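PDB 2GFI: phytase from Debaryomyces castellii, which hydrolyses phosphate monoesters of phytate (inositol hexakisphosphate), releasing phosphate, as a 3-phytase of the histidine acid phosphatase family. Local coordinates for residues Y230-K233 with A234-F238; N246-E249 with D250-S253; T276-E279 with F280-S284. All coordinates share one frame; numbering follows the deposited sequence.

Interaction 1. Residues Y230-K233 with A234-F238; sequences YLTK and ALNRF
Thr-232 and Asn-236 run side by side on one face of helix 229-241, one turn apart and pointing the same way. CG2 of Thr-232 comes within 3.7 Å of ND2 of Asn-236; the methyl stands anti to the backbone N (chi1 -58° for OG1), which aims it along the helix surface at the amide. The Asn-236 side chain leans back over the same turn, its CG 3.1 Å from O of Thr-232, but the amide is badly angled for a bond to that carbonyl. OG1 of Thr-232 is engaged by Glu-249 of the next helix.

Four consecutive i to i+4 backbone bonds join 230-233 to 234-238. Leu-235 N to Leu-231 O is nearly straight (2.8 Å, 173°), and Asn-236 N reaches Thr-232 O at 2.8 Å. Ala-234 N to Tyr-230 O and Arg-237 N to Lys-233 O are more bent, the latter 3.0 Å long at 150°. This is regular alpha-helix, part of the helical region that lies away from the predicted catalytic residues of this histidine acid phosphatase.

The CB atoms of Ala-234 and Leu-235 sit against carbonyls of the preceding turn, as helix geometry dictates: CB of Ala-234 lies 3.4 Å from O of Tyr-230, and CB of Leu-235 is 3.3 Å from O of Leu-231. The apolar packing is with other parts of the chain. Leu-235 is buried against Ile-247 and Val-252, while Tyr-230 packs on Phe-256 and on helix 277-295.

Charge is dealt with outside the segments: Arg-237, its chain bent at chi3, forms salt bridges through NE to Glu-100 and through NH1 to Glu-279, and NH2 bonds to O of Ile-274.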
loop_
_atom_site.group_PDB
_atom_site.type_symbol
_atom_site.label_atom_id
_atom_site.label_comp_id
_atom_site.label_asym_id
_atom_site.label_seq_id
_atom_site.Cartn_x
_atom_site.Cartn_y
_atom_site.Cartn_z
ATOM N N TYR A 230 19.567 22.681 -15.489
ATOM C CA TYR A 230 18.850 22.345 -14.270
ATOM C C TYR A 230 19.808 22.407 -13.078
ATOM O O TYR A 230 19.394 22.686 -11.974
ATOM C CB TYR A 230 18.178 20.968 -14.400
ATOM C CG TYR A 230 19.121 19.800 -14.304
ATOM C CD1 TYR A 230 19.361 19.184 -13.083
ATOM C CD2 TYR A 230 19.767 19.296 -15.432
ATOM C CE1 TYR A 230 20.224 18.088 -12.988
ATOM C CE2 TYR A 230 20.622 18.195 -15.347
ATOM C CZ TYR A 230 20.853 17.614 -14.112
ATOM O OH TYR A 230 21.727 16.560 -13.974
ATOM N N LEU A 231 21.092 22.146 -13.316
ATOM C CA LEU A 231 22.120 22.217 -12.266
ATOM C C LEU A 231 22.309 23.654 -11.811
ATOM O O LEU A 231 22.329 23.940 -10.611
ATOM C CB LEU A 231 23.439 21.598 -12.715
ATOM C CG LEU A 231 23.386 20.082 -12.986
ATOM C CD1 LEU A 231 24.657 19.681 -13.710
ATOM C CD2 LEU A 231 23.184 19.257 -11.704
ATOM N N THR A 232 22.376 24.561 -12.776
ATOM C CA THR A 232 22.497 25.971 -12.489
ATOM C C THR A 232 21.295 26.470 -11.719
ATOM O O THR A 232 21.445 27.223 -10.744
ATOM C CB THR A 232 22.631 26.710 -13.775
ATOM O OG1 THR A 232 23.772 26.186 -14.464
ATOM C CG2 THR A 232 22.976 28.182 -13.509
ATOM N N LYS A 233 20.105 26.032 -12.126
ATOM C CA LYS A 233 18.904 26.469 -11.453
ATOM C C LYS A 233 18.887 25.929 -10.043
ATOM O O LYS A 233 18.532 26.652 -9.119
ATOM C CB LYS A 233 17.639 26.045 -12.202
ATOM C CG LYS A 233 17.500 26.680 -13.593
ATOM C CD LYS A 233 16.336 26.057 -14.357
ATOM C CE LYS A 233 15.806 26.991 -15.425
ATOM N NZ LYS A 233 16.693 26.933 -16.628
ATOM N N ALA A 234 19.294 24.674 -9.870
ATOM C CA ALA A 234 19.274 24.084 -8.537
ATOM C C ALA A 234 20.246 24.887 -7.660
ATOM O O ALA A 234 19.852 25.388 -6.618
ATOM C CB ALA A 234 19.640 22.617 -8.590
ATOM N N LEU A 235 21.482 25.064 -8.144
ATOM C CA LEU A 235 22.500 25.868 -7.485
ATOM C C LEU A 235 22.017 27.267 -7.120
ATOM O O LEU A 235 22.164 27.700 -5.985
ATOM C CB LEU A 235 23.755 25.952 -8.366
ATOM C CG LEU A 235 24.999 26.588 -7.736
ATOM C CD1 LEU A 235 25.401 25.886 -6.411
ATOM C CD2 LEU A 235 26.123 26.564 -8.711
ATOM N N ASN A 236 21.424 27.967 -8.074
ATOM C CA ASN A 236 20.909 29.308 -7.791
ATOM C C ASN A 236 19.873 29.271 -6.721
ATOM O O ASN A 236 19.789 30.204 -5.935
ATOM C CB ASN A 236 20.336 29.986 -9.041
ATOM C CG ASN A 236 21.385 30.289 -10.045
ATOM O OD1 ASN A 236 22.552 30.366 -9.712
ATOM N ND2 ASN A 236 20.990 30.439 -11.291
ATOM N N ARG A 237 19.085 28.201 -6.661
ATOM C CA ARG A 237 18.107 28.077 -5.577
ATOM C C ARG A 237 18.797 27.941 -4.220
ATOM O O ARG A 237 18.365 28.516 -3.214
ATOM C CB ARG A 237 17.146 26.923 -5.826
ATOM C CG ARG A 237 15.974 26.868 -4.873
ATOM C CD ARG A 237 14.929 25.784 -5.280
ATOM N NE ARG A 237 15.485 24.427 -5.243
ATOM C CZ ARG A 237 15.768 23.649 -6.288
ATOM N NH1 ARG A 237 15.534 24.048 -7.549
ATOM N NH2 ARG A 237 16.289 22.429 -6.065
ATOM N N PHE A 238 19.873 27.170 -4.201
ATOM C CA PHE A 238 20.638 26.924 -2.977
ATOM C C PHE A 238 21.291 28.225 -2.544
ATOM O O PHE A 238 21.302 28.564 -1.352
ATOM C CB PHE A 238 21.675 25.827 -3.233
ATOM C CG PHE A 238 21.059 24.494 -3.604
ATOM C CD1 PHE A 238 19.712 24.227 -3.317
ATOM C CD2 PHE A 238 21.808 23.519 -4.243
ATOM C CE1 PHE A 238 19.137 23.012 -3.651
ATOM C CE2 PHE A 238 21.245 22.298 -4.583
ATOM C CZ PHE A 238 19.902 22.040 -4.296
#

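Interaction 2. Residues N246-E249 with D250-S253; sequences NITE and DDVS
Asp-251 reaches back to Thr-248, and the backbone N of each is held by the side chain of the other. N of Thr-248 donates to OD2 of Asp-251 (2.9 Å, 172°), arriving from above the carboxylate plane, 47° out of it. In return, N of Asp-251 donates to OG1 of Thr-248 at 3.1 Å. That hydroxyl oxygen is placed over the first turn by its chi1 of 57°, between the backbone N and the carbonyl carbon. The pair is a capping box: Thr-248 is the N-cap of helix 249-266, and its side chain takes up the first-turn amide of Asp-251, for which the non-helical residue before the cap offers no i to i-4 helix bond. Behind it the regular helix ladder begins, with Val-252 N on Thr-248 O at 3.0 Å and Ser-253 N on Glu-249 O at 2.8 Å.

The tight part is the buried side. CB of Ile-247 sits 3.4 Å from OD2 of Asp-251, and its CD1 meets CG2 of Val-252 at 4.0 Å, the two side chains crossing at about a right angle. Leu-235 of helix 229-241 packs on both Ile-247 and Val-252. Lys-89 of helix 77-91 forms a salt bridge to OD2 of Asp-251, giving that oxygen a second partner. Glu-249, bent at chi2, is anchored on helix 229-241 by Leu-231, Leu-235 and Thr-232.

Asp-250 makes the loose side. It is exposed; its CB touches OG1 of Thr-248 at 3.4 Å, but its carboxylate leads away from the loop.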
loop_
_atom_site.group_PDB
_atom_site.type_symbol
_atom_site.label_atom_id
_atom_site.label_comp_id
_atom_site.label_asym_id
_atom_site.label_seq_id
_atom_site.Cartn_x
_atom_site.Cartn_y
_atom_site.Cartn_z
ATOM N N ASN A 246 29.478 28.647 -1.723
ATOM C CA ASN A 246 30.436 28.481 -2.793
ATOM C C ASN A 246 30.575 27.008 -3.221
ATOM O O ASN A 246 31.488 26.301 -2.791
ATOM C CB ASN A 246 31.791 29.095 -2.390
ATOM C CG ASN A 246 32.766 29.204 -3.571
ATOM O OD1 ASN A 246 32.371 29.066 -4.743
ATOM N ND2 ASN A 246 34.044 29.426 -3.267
ATOM N N ILE A 247 29.634 26.545 -4.040
ATOM C CA ILE A 247 29.735 25.237 -4.654
ATOM C C ILE A 247 29.412 25.391 -6.123
ATOM O O ILE A 247 28.814 26.392 -6.539
ATOM C CB ILE A 247 28.825 24.177 -3.967
ATOM C CG1 ILE A 247 27.336 24.517 -4.118
ATOM C CG2 ILE A 247 29.208 23.963 -2.470
ATOM C CD1 ILE A 247 26.373 23.414 -3.569
ATOM N N THR A 248 29.831 24.405 -6.900
ATOM C CA THR A 248 29.617 24.383 -8.341
ATOM C C THR A 248 28.447 23.498 -8.762
ATOM O O THR A 248 27.875 22.742 -7.956
ATOM C CB THR A 248 30.898 23.888 -9.068
ATOM O OG1 THR A 248 31.245 22.601 -8.569
ATOM C CG2 THR A 248 32.142 24.751 -8.676
ATOM N N GLU A 249 28.126 23.613 -10.047
ATOM C CA GLU A 249 27.174 22.775 -10.751
ATOM C C GLU A 249 27.618 21.325 -10.687
ATOM O O GLU A 249 26.786 20.464 -10.479
ATOM C CB GLU A 249 27.081 23.204 -12.201
ATOM C CG GLU A 249 26.032 24.261 -12.448
ATOM C CD GLU A 249 26.576 25.672 -12.458
ATOM O OE1 GLU A 249 27.659 25.909 -11.884
ATOM O OE2 GLU A 249 25.911 26.555 -13.048
ATOM N N ASP A 250 28.929 21.098 -10.840
ATOM C CA ASP A 250 29.598 19.823 -10.621
ATOM C C ASP A 250 29.327 19.237 -9.249
ATOM O O ASP A 250 29.090 18.052 -9.141
ATOM C CB ASP A 250 31.139 19.970 -10.771
ATOM C CG ASP A 250 31.901 18.612 -10.620
ATOM O OD1 ASP A 250 31.537 17.667 -11.398
ATOM O OD2 ASP A 250 32.885 18.393 -9.788
ATOM N N ASP A 251 29.438 20.058 -8.211
ATOM C CA ASP A 251 29.092 19.675 -6.845
ATOM C C ASP A 251 27.644 19.217 -6.722
ATOM O O ASP A 251 27.381 18.146 -6.199
ATOM C CB ASP A 251 29.352 20.847 -5.895
ATOM C CG ASP A 251 30.839 21.215 -5.829
ATOM O OD1 ASP A 251 31.691 20.352 -6.184
ATOM O OD2 ASP A 251 31.247 22.332 -5.459
ATOM N N VAL A 252 26.735 20.050 -7.223
ATOM C CA VAL A 252 25.316 19.806 -7.238
ATOM C C VAL A 252 25.041 18.489 -7.978
ATOM O O VAL A 252 24.306 17.660 -7.496
ATOM C CB VAL A 252 24.546 20.977 -7.883
ATOM C CG1 VAL A 252 23.041 20.659 -7.972
ATOM C CG2 VAL A 252 24.777 22.282 -7.105
ATOM N N SER A 253 25.670 18.293 -9.114
ATOM C CA SER A 253 25.520 17.064 -9.852
ATOM C C SER A 253 25.907 15.826 -9.028
ATOM O O SER A 253 25.276 14.799 -9.128
ATOM C CB SER A 253 26.377 17.125 -11.084
ATOM O OG SER A 253 26.119 15.973 -11.857
#

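Interaction 3. Residues T276-E279 with F280-S284; sequences TNEE and FIQYS
The Phe-280 ring leans back toward Thr-276, its CD2 3.3 Å from O of Thr-276 at an oblique angle, and Phe-280 N donates to that same oxygen (3.1 Å, 169°). CA of Asn-277 lies at the edge of the ring, near its plane. One residue on, CG1 of Ile-281 rests 3.2 Å from O of Asn-277, which also accepts from Ile-281 N. Tyr-283 N to Glu-279 O, at 2.8 Å, extends the ladder.

What sets this first turn is a capping box. Thr-276 N donates to OE1 of Glu-279 at 2.9 Å, from above the carboxylate plane, and Glu-279 N donates back to OG1 of Thr-276 at 3.3 Å. An extended chain beyond CG carries the Glu-279 carboxylate to the helix start, within reach of Arg-237.

Farther out, a second subunit supplies Gly-50 O to ND2 of Asn-277 and Gly-407 N to OE1 of Glu-278, so the start of this helix lies at a subunit interface. Within the subunit, Phe-256 of helix 249-266 stacks on Tyr-283 and meets the Phe-280 ring with the planes at about 75°, while Tyr-230 and Ala-234 of helix 229-241 pack on Glu-279, and Tyr-230 also on Tyr-283.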
loop_
_atom_site.group_PDB
_atom_site.type_symbol
_atom_site.label_atom_id
_atom_site.label_comp_id
_atom_site.label_asym_id
_atom_site.label_seq_id
_atom_site.Cartn_x
_atom_site.Cartn_y
_atom_site.Cartn_z
ATOM N N THR A 276 14.033 18.868 -6.981
ATOM C CA THR A 276 12.688 18.713 -7.500
ATOM C C THR A 276 12.653 17.485 -8.371
ATOM O O THR A 276 13.692 17.063 -8.859
ATOM C CB THR A 276 12.258 19.928 -8.326
ATOM O OG1 THR A 276 13.106 20.060 -9.478
ATOM C CG2 THR A 276 12.396 21.248 -7.507
ATOM N N ASN A 277 11.454 16.927 -8.587
ATOM C CA ASN A 277 11.284 15.804 -9.515
ATOM C C ASN A 277 11.885 16.115 -10.877
ATOM O O ASN A 277 12.543 15.285 -11.503
ATOM C CB ASN A 277 9.795 15.465 -9.677
ATOM C CG ASN A 277 9.229 14.795 -8.462
ATOM O OD1 ASN A 277 9.637 15.098 -7.330
ATOM N ND2 ASN A 277 8.303 13.862 -8.673
ATOM N N GLU A 278 11.672 17.342 -11.323
ATOM C CA GLU A 278 12.137 17.750 -12.629
ATOM C C GLU A 278 13.683 17.703 -12.717
ATOM O O GLU A 278 14.222 17.371 -13.745
ATOM C CB GLU A 278 11.521 19.100 -12.954
ATOM C CG GLU A 278 12.262 19.912 -13.996
ATOM C CD GLU A 278 11.481 21.131 -14.447
ATOM O OE1 GLU A 278 10.789 21.767 -13.603
ATOM O OE2 GLU A 278 11.561 21.438 -15.659
ATOM N N GLU A 279 14.384 17.962 -11.614
ATOM C CA GLU A 279 15.830 17.875 -11.599
ATOM C C GLU A 279 16.281 16.434 -11.582
ATOM O O GLU A 279 17.197 16.083 -12.319
ATOM C CB GLU A 279 16.407 18.660 -10.420
ATOM C CG GLU A 279 16.261 20.147 -10.636
ATOM C CD GLU A 279 16.144 20.992 -9.375
ATOM O OE1 GLU A 279 16.050 20.466 -8.218
ATOM O OE2 GLU A 279 16.106 22.241 -9.572
ATOM N N PHE A 280 15.648 15.599 -10.761
ATOM C CA PHE A 280 15.958 14.181 -10.748
ATOM C C PHE A 280 15.781 13.570 -12.118
ATOM O O PHE A 280 16.589 12.748 -12.555
ATOM C CB PHE A 280 15.008 13.424 -9.807
ATOM C CG PHE A 280 15.340 13.551 -8.376
ATOM C CD1 PHE A 280 16.530 13.041 -7.878
ATOM C CD2 PHE A 280 14.433 14.131 -7.501
ATOM C CE1 PHE A 280 16.840 13.149 -6.503
ATOM C CE2 PHE A 280 14.720 14.252 -6.155
ATOM C CZ PHE A 280 15.936 13.761 -5.651
ATOM N N ILE A 281 14.699 13.933 -12.802
ATOM C CA ILE A 281 14.413 13.342 -14.110
ATOM C C ILE A 281 15.483 13.711 -15.158
ATOM O O ILE A 281 15.867 12.886 -16.013
ATOM C CB ILE A 281 12.991 13.759 -14.543
ATOM C CG1 ILE A 281 11.943 13.007 -13.709
ATOM C CG2 ILE A 281 12.794 13.558 -16.007
ATOM C CD1 ILE A 281 10.512 13.602 -13.801
ATOM N N GLN A 282 15.984 14.943 -15.088
ATOM C CA GLN A 282 17.034 15.367 -16.012
ATOM C C GLN A 282 18.354 14.750 -15.604
ATOM O O GLN A 282 19.109 14.260 -16.442
ATOM C CB GLN A 282 17.146 16.884 -16.058
ATOM C CG GLN A 282 16.010 17.482 -16.803
ATOM C CD GLN A 282 15.871 18.944 -16.517
ATOM O OE1 GLN A 282 15.385 19.324 -15.446
ATOM N NE2 GLN A 282 16.284 19.769 -17.454
ATOM N N TYR A 283 18.625 14.749 -14.296
ATOM C CA TYR A 283 19.765 14.005 -13.823
ATOM C C TYR A 283 19.723 12.562 -14.338
ATOM O O TYR A 283 20.720 12.065 -14.879
ATOM C CB TYR A 283 19.872 13.985 -12.311
ATOM C CG TYR A 283 21.023 13.079 -11.873
ATOM C CD1 TYR A 283 22.351 13.524 -11.945
ATOM C CD2 TYR A 283 20.781 11.795 -11.394
ATOM C CE1 TYR A 283 23.412 12.724 -11.538
ATOM C CE2 TYR A 283 21.818 10.981 -10.982
ATOM C CZ TYR A 283 23.144 11.452 -11.063
ATOM O OH TYR A 283 24.182 10.662 -10.652
ATOM N N SER A 284 18.583 11.895 -14.111
ATOM C CA SER A 284 18.395 10.510 -14.508
ATOM C C SER A 284 18.715 10.310 -15.970
ATOM O O SER A 284 19.324 9.324 -16.352
ATOM C CB SER A 284 16.955 10.087 -14.273
ATOM O OG SER A 284 16.852 8.681 -14.424
#

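How the interactions relate
The three contacts belong to three helices consecutive in the chain, 229-241, 249-266 and 277-295, and helix 229-241 touches both others. Interactions 1 and 2 have centres about 9 Å apart, joined by a probable hydrogen bond between OG1 of Thr-232 and OE2 of Glu-249 (2.6 Å). Interactions 1 and 3 are about 12 Å apart between centres, tied by the salt bridge of NH1 of Arg-237 to OE2 of Glu-279 (2.8 Å). Between 2 and 3, whose centres are about 15 Å apart, Ser-253 packs on Tyr-283. Interaction 3 comes nearer the catalytic region: the Tyr-283 side chain is about 11 Å from that of Asp-333, the predicted proton donor.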